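Local coordinates for protein Na-K-Cl cotransporter (Methanosarcina acetivorans, PDB 3G40) that probably carries chloride together with cations across the membrane as a symporter of the SLC12A family, the chain here being its cytoplasmic C-terminal domain, at residues M34-F37 with D38-R41; P69-S72 with E73-E77; I131-A134 with S135-R138; Y186-K189 with S190-A194. One frame throughout, in Å; residues are numbered along the deposited sequence.

How the contacts relate
All four contacts are helical turns packed around one mixed sheet, and each is partly buried. Contacts 1 and 2 lie on the adjacent helices 30-44 and 64-77 and touch through Phe-37, Phe-75, Met-34 and Ile-71; both also come near the second subunit. Contact 1 also meets contact 4 through Phe-39, which packs on Leu-188 and Trp-192, so contact 1 links the two family regions. Contact 3 stands apart, a helix end whose Arg-132, Met-136 and Arg-138 are exposed, though Ile-131 and Ala-134 are buried. Contacts 1 and 2 share an aromatic and aliphatic seam, contact 1 adding water bridges and a salt bridge; contact 3 rests on long side chains lying over one another, and contact 4 combines an apolar face with a watered polar one.

Contact 1: M34-F37 with D38-R41; sequences MGTF and DFLR
Leu-40 N donates to Thr-36 O at 2.9 Å, almost straight at 171°, and Arg-41 N to Phe-37 O, two regular helical bonds that resume after a kink in the turn before. At the kink the amides of Asp-38 and Phe-39 lack the usual bonds to Met-34 O and Gly-35 O, and a water bridges each pair. One water donates to Met-34 O and accepts from Asp-38 N at 3.1 Å, and a second makes the same bridge from Gly-35 O to Phe-39 N.

Among the side chains, Thr-36 turns its methyl forward: CG2 lies 3.9 Å from Leu-40 CG and also approaches the edge of the Phe-39 ring. Its hydroxyl sits beside the backbone N (chi1 -40°) and is bonded to Glu-32 O. Phe-37 and Asp-38 meet through a ring edge, with OD1 in the plane of the ring and 3.5 Å from CD2, while the carboxylate is turned 71° from that plane. The same OD1 faces Arg-41 NH1 at 3.0 Å. This salt bridge is one of charge alone, because the oxygen stands well out of the guanidinium plane and no N-H points at it; NH1 has a second acidic partner in Glu-78.

Phe-37 stacks on Phe-75 of helix 64-77, whereas Leu-40 faces strands 22-27 and 112-116, and Gly-153 of the second subunit packs on Asp-38. Helix 30-44, kinked here and bridged by two waters, is the crossover helix of a beta-alpha-beta unit with strands 22-27 and 49-54.

Contact 2: P69-S72 with E73-E77; sequences PSIS and EGFQE
Pro-69 begins the turn by offering its carbonyl to Glu-73 N, 3.0 Å from Pro-69 O. Glu-73 CB also lies 3.5 Å from Pro-69 O, while the acidic end of Glu-73 leads away from the turn. The proline ring itself packs on Trp-84 of strand 81-86.

Ser-70 contributes mainly its carbonyl, which accepts from Gly-74 N in a noticeably bent bond (140° at the hydrogen). Ile-71 comes next and carries the apolar part. Its CG2 branch, set anti to the backbone N, runs beside the Phe-75 ring and stops 4.0 Å from CE1, the two side chains pointing the same way. Ile-71 O accepts from Phe-75 N at 3.1 Å and lies obliquely to the ring, 3.5 Å from CD1. Beyond the turn, Ile-71 reaches Leu-33, Met-34 and Phe-37 of helix 30-44, and Phe-75 reaches Leu-40.

Ser-72 closes the segment. Its CA sits at the edge of the Phe-75 ring, and its carbonyl accepts from Gln-76 N in a long bond of 3.3 Å. With chi1 at -168°, OG swings toward the carbonyl side of its own residue, where it is bonded to Ser-82 OG and to a water at 2.7 Å. That water also accepts a weak bond from Gln-76 NE2.

Chemically, the turn is amphipathic: Ile-71 and Phe-75 give helix 64-77 an apolar flank against helix 30-44, while the hydroxyl of buried Ser-72 is satisfied by strand 81-86 and by water. Glu-73 and Glu-77 lie on the exposed flank, where Glu-77 makes a long, weak ion pair with Arg-154 of the second subunit.

Contact 3: I131-A134 with S135-R138; sequences IRKA and SMYR
The guanidinium of Arg-132 carries the methyl of Met-136 over one of its faces, with CE 4.4 Å from NH2. The other flat group, the phenol ring of Tyr-137, receives Lys-133 O at its edge, near the ring plane and 3.5 Å from CD1; the ring itself lies against Val-97, Met-100 and Glu-101 of helix 94-103.

Between these two groups Met-136 lies fully extended beyond CG, folded back over the preceding turn because CG is anti to its carbonyl carbon (chi1 -51°). Its SD crosses the aliphatic part of Lys-133 and touches CD at 3.7 Å, so that thioether and methyl both lean on hydrocarbon. Lys-133 meets it with a chain bent at chi2 (-85°). At the base of the side chain, Met-136 CB is 3.1 Å from Lys-133 O. Both charged ends turn to Glu-129: Arg-132 NH2 forms a salt bridge with its OE2, and Lys-133 NZ a long, weak ion pair with the same oxygen.

The backbone is losing its regular bonding here. Met-136 N reaches Lys-133 O at 2.9 Å and Tyr-137 N reaches Ala-134 O at 3.2 Å, both weak bonds of three-residue spacing. Arg-138 then takes a positive phi of 53°, and its NE forms a salt bridge with Glu-280.

Arg-138 is the C-prime residue of a Schellman motif, with Met-139 N bonded to Ala-134 O and Arg-138 N to Ser-135 O. It ends helix 124-136 just before strand 140-145, in the beta-alpha-beta unit that starts with strand 112-116.

Contact 4: Y186-K189 with S190-A194; sequences YKLK and SNWKA
Leu-188 and Trp-192 form the close-packed side of this turn. The two side chains run side by side and point the same way, so that Leu-188 CD2 lies over one face of the indole, toward its rim, 4.0 Å from NE1. On the backbone, Trp-192 N donates to Leu-188 O at 2.9 Å, and Trp-192 CB presses to 3.2 Å from that same oxygen. Closer still is the approach of Lys-187 to Asn-191: bends at chi2 and chi3 carry the lysine chain obliquely across the amide, with Lys-187 CD 3.2 Å from Asn-191 ND2.

The opposite character appears where water enters. One water is shared by Asn-191 OD1, Ser-190 OG and, weakly, Lys-187 NZ, the bond to OD1 being 2.8 Å. A second joins Lys-189 NZ to Ala-194 O, 3.1 Å from the ammonium nitrogen. Lys-189, extended as far as CE and bent at chi4, reaches alongside the chain's exit, where Lys-193 has a positive phi (53°) and Ala-194 N bonds back to Lys-189 O.

Several polar ends reach helix 30-44 and the residues after it: Trp-192 NE1 bonds to Asp-42, Asn-191 ND2 to the carbonyls of Asp-42 and Tyr-45, and Lys-187 NZ to Tyr-45 O. Leu-188 and Trp-192 pack against Phe-39 of helix 30-44 and against strands 157-161 and 247-251, while the chain past Lys-193 runs into strand 195-201.

Contact 1: M34-F37 with D38-R41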
loop_
_atom_site.group_PDB
_atom_site.type_symbol
_atom_site.label_atom_id
_atom_site.label_comp_id
_atom_site.label_asym_id
_atom_site.label_seq_id
_atom_site.Cartn_x
_atom_site.Cartn_y
_atom_site.Cartn_z
ATOM N N MET A 34 -4.988 -7.932 -5.181
ATOM C CA MET A 34 -5.666 -6.775 -4.606
ATOM C C MET A 34 -4.620 -5.795 -4.035
ATOM O O MET A 34 -4.779 -4.577 -4.124
ATOM C CB MET A 34 -6.646 -7.187 -3.511
ATOM C CG MET A 34 -7.920 -7.886 -4.046
ATOM S SD MET A 34 -8.768 -6.864 -5.284
ATOM C CE MET A 34 -9.471 -5.585 -4.260
ATOM N N GLY A 35 -3.559 -6.337 -3.453
ATOM C CA GLY A 35 -2.521 -5.497 -2.863
ATOM C C GLY A 35 -1.677 -4.764 -3.898
ATOM O O GLY A 35 -0.969 -3.812 -3.567
ATOM N N THR A 36 -1.766 -5.205 -5.152
ATOM C CA THR A 36 -0.961 -4.660 -6.240
ATOM C C THR A 36 -1.824 -3.938 -7.263
ATOM O O THR A 36 -1.299 -3.341 -8.191
ATOM C CB THR A 36 -0.205 -5.778 -7.002
ATOM O OG1 THR A 36 0.295 -6.748 -6.081
ATOM C CG2 THR A 36 0.948 -5.195 -7.796
ATOM N N PHE A 37 -3.149 -4.007 -7.108
ATOM C CA PHE A 37 -4.062 -3.419 -8.088
ATOM C C PHE A 37 -3.699 -1.972 -8.466
ATOM O O PHE A 37 -3.592 -1.631 -9.646
ATOM C CB PHE A 37 -5.508 -3.486 -7.566
ATOM C CG PHE A 37 -6.536 -2.951 -8.521
ATOM C CD1 PHE A 37 -7.326 -3.846 -9.264
ATOM C CD2 PHE A 37 -6.793 -1.586 -8.619
ATOM C CE1 PHE A 37 -8.323 -3.375 -10.126
ATOM C CE2 PHE A 37 -7.771 -1.105 -9.485
ATOM C CZ PHE A 37 -8.552 -2.016 -10.240
ATOM N N ASP A 38 -3.534 -1.109 -7.474
ATOM C CA ASP A 38 -3.344 0.313 -7.778
ATOM C C ASP A 38 -2.049 0.561 -8.543
ATOM O O ASP A 38 -1.966 1.447 -9.393
ATOM C CB ASP A 38 -3.397 1.169 -6.504
ATOM C CG ASP A 38 -4.815 1.391 -6.008
ATOM O OD1 ASP A 38 -5.778 1.155 -6.780
ATOM O OD2 ASP A 38 -4.976 1.812 -4.845
ATOM N N PHE A 39 -1.037 -0.219 -8.210
ATOM C CA PHE A 39 0.271 -0.101 -8.839
ATOM C C PHE A 39 0.183 -0.594 -10.285
ATOM O O PHE A 39 0.709 0.040 -11.195
ATOM C CB PHE A 39 1.306 -0.898 -8.035
ATOM C CG PHE A 39 2.732 -0.751 -8.534
ATOM C CD1 PHE A 39 3.312 0.505 -8.674
ATOM C CD2 PHE A 39 3.486 -1.868 -8.841
ATOM C CE1 PHE A 39 4.620 0.640 -9.128
ATOM C CE2 PHE A 39 4.792 -1.756 -9.290
ATOM C CZ PHE A 39 5.369 -0.484 -9.432
ATOM N N LEU A 40 -0.493 -1.723 -10.507
ATOM C CA LEU A 40 -0.693 -2.204 -11.873
ATOM C C LEU A 40 -1.466 -1.144 -12.648
ATOM O O LEU A 40 -1.172 -0.875 -13.811
ATOM C CB LEU A 40 -1.477 -3.542 -11.876
ATOM C CG LEU A 40 -0.701 -4.723 -11.296
ATOM C CD1 LEU A 40 -1.595 -5.958 -11.027
ATOM C CD2 LEU A 40 0.457 -5.093 -12.203
ATOM N N ARG A 41 -2.465 -0.545 -12.005
ATOM C CA ARG A 41 -3.222 0.526 -12.653
ATOM C C ARG A 41 -2.319 1.741 -12.993
ATOM O O ARG A 41 -2.420 2.330 -14.078
ATOM C CB ARG A 41 -4.365 0.957 -11.764
ATOM C CG ARG A 41 -5.264 2.011 -12.357
ATOM C CD ARG A 41 -5.943 2.740 -11.229
ATOM N NE ARG A 41 -4.931 3.297 -10.331
ATOM C CZ ARG A 41 -5.161 3.675 -9.076
ATOM N NH1 ARG A 41 -6.382 3.553 -8.563
ATOM N NH2 ARG A 41 -4.167 4.183 -8.339
HETATM O O HOH W 1 -3.914 -1.907 -4.504
HETATM O O HOH W 2 -0.962 -1.424 -5.303
#

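Contact 2: P69-S72 with E73-E77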
loop_
_atom_site.group_PDB
_atom_site.type_symbol
_atom_site.label_atom_id
_atom_site.label_comp_id
_atom_site.label_asym_id
_atom_site.label_seq_id
_atom_site.Cartn_x
_atom_site.Cartn_y
_atom_site.Cartn_z
ATOM N N PRO A 69 -12.813 -12.244 -12.308
ATOM C CA PRO A 69 -13.701 -11.437 -13.147
ATOM C C PRO A 69 -14.045 -10.114 -12.487
ATOM O O PRO A 69 -14.176 -9.105 -13.176
ATOM C CB PRO A 69 -14.962 -12.301 -13.251
ATOM C CG PRO A 69 -14.473 -13.676 -13.043
ATOM C CD PRO A 69 -13.383 -13.576 -12.033
ATOM N N SER A 70 -14.197 -10.106 -11.171
ATOM C CA SER A 70 -14.528 -8.860 -10.488
ATOM C C SER A 70 -13.355 -7.878 -10.542
ATOM O O SER A 70 -13.535 -6.668 -10.721
ATOM C CB SER A 70 -14.909 -9.119 -9.036
ATOM O OG SER A 70 -15.282 -7.907 -8.408
ATOM N N ILE A 71 -12.152 -8.403 -10.373
ATOM C CA ILE A 71 -10.982 -7.537 -10.372
ATOM C C ILE A 71 -10.747 -7.006 -11.779
ATOM O O ILE A 71 -10.424 -5.842 -11.964
ATOM C CB ILE A 71 -9.758 -8.247 -9.797
ATOM C CG1 ILE A 71 -10.079 -8.710 -8.372
ATOM C CG2 ILE A 71 -8.543 -7.293 -9.774
ATOM C CD1 ILE A 71 -9.077 -9.673 -7.795
ATOM N N SER A 72 -10.969 -7.851 -12.784
ATOM C CA SER A 72 -10.800 -7.426 -14.168
ATOM C C SER A 72 -11.777 -6.289 -14.511
ATOM O O SER A 72 -11.406 -5.301 -15.139
ATOM C CB SER A 72 -10.995 -8.635 -15.114
ATOM O OG SER A 72 -10.562 -8.321 -16.420
ATOM N N GLU A 73 -13.028 -6.436 -14.101
ATOM C CA GLU A 73 -14.012 -5.369 -14.248
ATOM C C GLU A 73 -13.559 -4.109 -13.499
ATOM O O GLU A 73 -13.805 -2.985 -13.935
ATOM C CB GLU A 73 -15.372 -5.839 -13.712
ATOM C CG GLU A 73 -16.402 -4.735 -13.546
ATOM C CD GLU A 73 -16.964 -4.242 -14.870
ATOM O OE1 GLU A 73 -16.254 -4.321 -15.898
ATOM O OE2 GLU A 73 -18.123 -3.771 -14.880
ATOM N N GLY A 74 -12.884 -4.299 -12.373
ATOM C CA GLY A 74 -12.392 -3.157 -11.610
ATOM C C GLY A 74 -11.397 -2.343 -12.420
ATOM O O GLY A 74 -11.450 -1.118 -12.418
ATOM N N PHE A 75 -10.486 -3.017 -13.117
ATOM C CA PHE A 75 -9.521 -2.318 -13.959
ATOM C C PHE A 75 -10.236 -1.471 -14.997
ATOM O O PHE A 75 -9.887 -0.307 -15.215
ATOM C CB PHE A 75 -8.529 -3.280 -14.620
ATOM C CG PHE A 75 -7.393 -3.715 -13.716
ATOM C CD1 PHE A 75 -7.295 -5.031 -13.293
ATOM C CD2 PHE A 75 -6.431 -2.792 -13.273
ATOM C CE1 PHE A 75 -6.260 -5.446 -12.471
ATOM C CE2 PHE A 75 -5.390 -3.192 -12.435
ATOM C CZ PHE A 75 -5.301 -4.514 -12.029
ATOM N N GLN A 76 -11.248 -2.056 -15.630
ATOM C CA GLN A 76 -12.014 -1.355 -16.649
ATOM C C GLN A 76 -12.672 -0.105 -16.091
ATOM O O GLN A 76 -12.670 0.939 -16.744
ATOM C CB GLN A 76 -13.081 -2.276 -17.280
ATOM C CG GLN A 76 -12.489 -3.431 -18.083
ATOM C CD GLN A 76 -13.538 -4.250 -18.842
ATOM O OE1 GLN A 76 -14.398 -3.704 -19.541
ATOM N NE2 GLN A 76 -13.457 -5.566 -18.713
ATOM N N GLU A 77 -13.266 -0.227 -14.903
ATOM C CA GLU A 77 -13.845 0.917 -14.201
ATOM C C GLU A 77 -12.807 2.019 -13.941
ATOM O O GLU A 77 -13.149 3.193 -13.900
ATOM C CB GLU A 77 -14.438 0.487 -12.856
ATOM C CG GLU A 77 -15.527 -0.556 -12.957
ATOM C CD GLU A 77 -15.997 -1.045 -11.599
ATOM O OE1 GLU A 77 -15.285 -0.811 -10.595
ATOM O OE2 GLU A 77 -17.082 -1.667 -11.542
HETATM O O HOH W 3 -12.974 -8.019 -17.703
#

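Contact 3: I131-A134 with S135-R138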
loop_
_atom_site.group_PDB
_atom_site.type_symbol
_atom_site.label_atom_id
_atom_site.label_comp_id
_atom_site.label_asym_id
_atom_site.label_seq_id
_atom_site.Cartn_x
_atom_site.Cartn_y
_atom_site.Cartn_z
ATOM N N ILE A 131 11.602 -15.707 -16.886
ATOM C CA ILE A 131 12.234 -14.477 -17.361
ATOM C C ILE A 131 13.013 -14.695 -18.656
ATOM O O ILE A 131 12.936 -13.895 -19.587
ATOM C CB ILE A 131 13.168 -13.897 -16.284
ATOM C CG1 ILE A 131 12.338 -13.367 -15.110
ATOM C CG2 ILE A 131 14.059 -12.805 -16.865
ATOM C CD1 ILE A 131 13.157 -12.951 -13.913
ATOM N N ARG A 132 13.763 -15.787 -18.707
ATOM C CA ARG A 132 14.544 -16.140 -19.885
ATOM C C ARG A 132 13.614 -16.400 -21.083
ATOM O O ARG A 132 13.876 -15.951 -22.202
ATOM C CB ARG A 132 15.371 -17.385 -19.569
ATOM C CG ARG A 132 16.726 -17.471 -20.239
ATOM C CD ARG A 132 17.411 -18.774 -19.841
ATOM N NE ARG A 132 16.571 -19.932 -20.151
ATOM C CZ ARG A 132 16.843 -20.825 -21.098
ATOM N NH1 ARG A 132 17.949 -20.714 -21.822
ATOM N NH2 ARG A 132 16.013 -21.839 -21.314
ATOM N N LYS A 133 12.522 -17.116 -20.826
ATOM C CA LYS A 133 11.542 -17.472 -21.851
ATOM C C LYS A 133 10.769 -16.273 -22.406
ATOM O O LYS A 133 10.378 -16.272 -23.573
ATOM C CB LYS A 133 10.532 -18.484 -21.294
ATOM C CG LYS A 133 11.096 -19.856 -20.931
ATOM C CD LYS A 133 11.160 -20.793 -22.134
ATOM C CE LYS A 133 11.547 -22.206 -21.707
ATOM N NZ LYS A 133 12.162 -23.003 -22.809
ATOM N N ALA A 134 10.528 -15.263 -21.569
ATOM C CA ALA A 134 9.676 -14.136 -21.961
ATOM C C ALA A 134 10.212 -13.412 -23.192
ATOM O O ALA A 134 9.444 -12.939 -24.031
ATOM C CB ALA A 134 9.481 -13.153 -20.792
ATOM N N SER A 135 11.534 -13.337 -23.297
ATOM C CA SER A 135 12.176 -12.666 -24.419
ATOM C C SER A 135 11.855 -13.380 -25.729
ATOM O O SER A 135 11.707 -12.746 -26.775
ATOM C CB SER A 135 13.688 -12.614 -24.198
ATOM O OG SER A 135 13.979 -12.227 -22.862
ATOM N N MET A 136 11.734 -14.701 -25.660
ATOM C CA MET A 136 11.430 -15.506 -26.830
ATOM C C MET A 136 10.098 -15.107 -27.464
ATOM O O MET A 136 9.936 -15.164 -28.684
ATOM C CB MET A 136 11.406 -16.990 -26.454
ATOM C CG MET A 136 12.645 -17.459 -25.706
ATOM S SD MET A 136 12.546 -19.186 -25.198
ATOM C CE MET A 136 14.165 -19.418 -24.463
ATOM N N TYR A 137 9.142 -14.709 -26.631
ATOM C CA TYR A 137 7.833 -14.306 -27.126
ATOM C C TYR A 137 7.729 -12.794 -27.329
ATOM O O TYR A 137 6.639 -12.219 -27.234
ATOM C CB TYR A 137 6.734 -14.808 -26.185
ATOM C CG TYR A 137 6.668 -16.319 -26.105
ATOM C CD1 TYR A 137 7.384 -17.015 -25.140
ATOM C CD2 TYR A 137 5.903 -17.051 -27.008
ATOM C CE1 TYR A 137 7.333 -18.397 -25.069
ATOM C CE2 TYR A 137 5.847 -18.432 -26.943
ATOM C CZ TYR A 137 6.564 -19.098 -25.972
ATOM O OH TYR A 137 6.514 -20.471 -25.901
ATOM N N ARG A 138 8.863 -12.161 -27.615
ATOM C CA ARG A 138 8.905 -10.710 -27.798
ATOM C C ARG A 138 8.295 -9.966 -26.608
ATOM O O ARG A 138 7.582 -8.974 -26.787
ATOM C CB ARG A 138 8.167 -10.318 -29.080
ATOM C CG ARG A 138 8.719 -10.954 -30.342
ATOM C CD ARG A 138 7.732 -10.816 -31.491
ATOM N NE ARG A 138 7.278 -9.437 -31.664
ATOM C CZ ARG A 138 6.211 -9.085 -32.376
ATOM N NH1 ARG A 138 5.480 -10.012 -32.981
ATOM N NH2 ARG A 138 5.870 -7.807 -32.480
#

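Contact 4: Y186-K189 with S190-A194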
loop_
_atom_site.group_PDB
_atom_site.type_symbol
_atom_site.label_atom_id
_atom_site.label_comp_id
_atom_site.label_asym_id
_atom_site.label_seq_id
_atom_site.Cartn_x
_atom_site.Cartn_y
_atom_site.Cartn_z
ATOM N N TYR A 186 8.876 7.270 -16.545
ATOM C CA TYR A 186 8.067 8.380 -17.031
ATOM C C TYR A 186 6.580 8.195 -16.712
ATOM O O TYR A 186 5.880 9.138 -16.333
ATOM C CB TYR A 186 8.215 8.509 -18.546
ATOM C CG TYR A 186 7.374 9.629 -19.099
ATOM C CD1 TYR A 186 7.845 10.935 -19.101
ATOM C CD2 TYR A 186 6.093 9.388 -19.587
ATOM C CE1 TYR A 186 7.070 11.972 -19.592
ATOM C CE2 TYR A 186 5.311 10.415 -20.077
ATOM C CZ TYR A 186 5.804 11.705 -20.078
ATOM O OH TYR A 186 5.028 12.732 -20.569
ATOM N N LYS A 187 6.086 6.982 -16.924
ATOM C CA LYS A 187 4.677 6.679 -16.643
ATOM C C LYS A 187 4.335 6.908 -15.157
ATOM O O LYS A 187 3.337 7.564 -14.825
ATOM C CB LYS A 187 4.386 5.233 -17.063
ATOM C CG LYS A 187 2.983 4.699 -16.689
ATOM C CD LYS A 187 1.885 5.584 -17.251
ATOM C CE LYS A 187 1.773 5.462 -18.761
ATOM N NZ LYS A 187 0.672 6.327 -19.289
ATOM N N LEU A 188 5.169 6.385 -14.257
ATOM C CA LEU A 188 4.902 6.528 -12.832
ATOM C C LEU A 188 5.152 7.957 -12.377
ATOM O O LEU A 188 4.409 8.501 -11.561
ATOM C CB LEU A 188 5.732 5.533 -12.008
ATOM C CG LEU A 188 5.365 4.070 -12.220
ATOM C CD1 LEU A 188 6.281 3.152 -11.436
ATOM C CD2 LEU A 188 3.872 3.813 -11.849
ATOM N N LYS A 189 6.174 8.595 -12.930
ATOM C CA LYS A 189 6.334 10.022 -12.622
ATOM C C LYS A 189 5.014 10.728 -12.898
ATOM O O LYS A 189 4.533 11.529 -12.104
ATOM C CB LYS A 189 7.429 10.663 -13.476
ATOM C CG LYS A 189 7.519 12.192 -13.313
ATOM C CD LYS A 189 8.541 12.801 -14.263
ATOM C CE LYS A 189 8.329 14.298 -14.437
ATOM N NZ LYS A 189 8.286 15.049 -13.150
ATOM N N SER A 190 4.425 10.422 -14.050
ATOM C CA SER A 190 3.244 11.143 -14.476
ATOM C C SER A 190 2.001 10.746 -13.652
ATOM O O SER A 190 1.253 11.607 -13.190
ATOM C CB SER A 190 3.028 10.926 -15.987
ATOM O OG SER A 190 1.679 11.112 -16.351
ATOM N N ASN A 191 1.789 9.449 -13.442
ATOM C CA ASN A 191 0.602 9.004 -12.706
ATOM C C ASN A 191 0.643 9.285 -11.187
ATOM O O ASN A 191 -0.386 9.562 -10.587
ATOM C CB ASN A 191 0.290 7.537 -13.009
ATOM C CG ASN A 191 -0.349 7.363 -14.374
ATOM O OD1 ASN A 191 -0.897 8.314 -14.924
ATOM N ND2 ASN A 191 -0.257 6.164 -14.937
ATOM N N TRP A 192 1.831 9.230 -10.585
ATOM C CA TRP A 192 2.002 9.567 -9.162
ATOM C C TRP A 192 2.193 11.064 -8.934
ATOM O O TRP A 192 2.077 11.543 -7.795
ATOM C CB TRP A 192 3.227 8.855 -8.576
ATOM C CG TRP A 192 3.096 7.375 -8.436
ATOM C CD1 TRP A 192 1.984 6.601 -8.707
ATOM C CD2 TRP A 192 4.104 6.477 -7.957
ATOM N NE1 TRP A 192 2.259 5.276 -8.435
ATOM C CE2 TRP A 192 3.546 5.174 -7.969
ATOM C CE3 TRP A 192 5.421 6.646 -7.521
ATOM C CZ2 TRP A 192 4.270 4.052 -7.570
ATOM C CZ3 TRP A 192 6.144 5.529 -7.129
ATOM C CH2 TRP A 192 5.559 4.244 -7.147
ATOM N N LYS A 193 2.511 11.795 -10.002
ATOM C CA LYS A 193 2.936 13.191 -9.869
ATOM C C LYS A 193 4.086 13.265 -8.874
ATOM O O LYS A 193 4.102 14.107 -7.980
ATOM C CB LYS A 193 1.779 14.087 -9.433
ATOM C CG LYS A 193 0.678 14.180 -10.479
ATOM C CD LYS A 193 -0.369 15.216 -10.120
ATOM C CE LYS A 193 -1.381 15.377 -11.248
ATOM N NZ LYS A 193 -2.421 16.398 -10.942
ATOM N N ALA A 194 5.039 12.362 -9.058
ATOM C CA ALA A 194 6.219 12.233 -8.213
ATOM C C ALA A 194 7.413 12.963 -8.829
ATOM O O ALA A 194 7.395 13.314 -10.011
ATOM C CB ALA A 194 6.554 10.734 -8.030
HETATM O O HOH W 4 -0.100 9.012 -17.476
HETATM O O HOH W 5 5.713 14.987 -11.474
#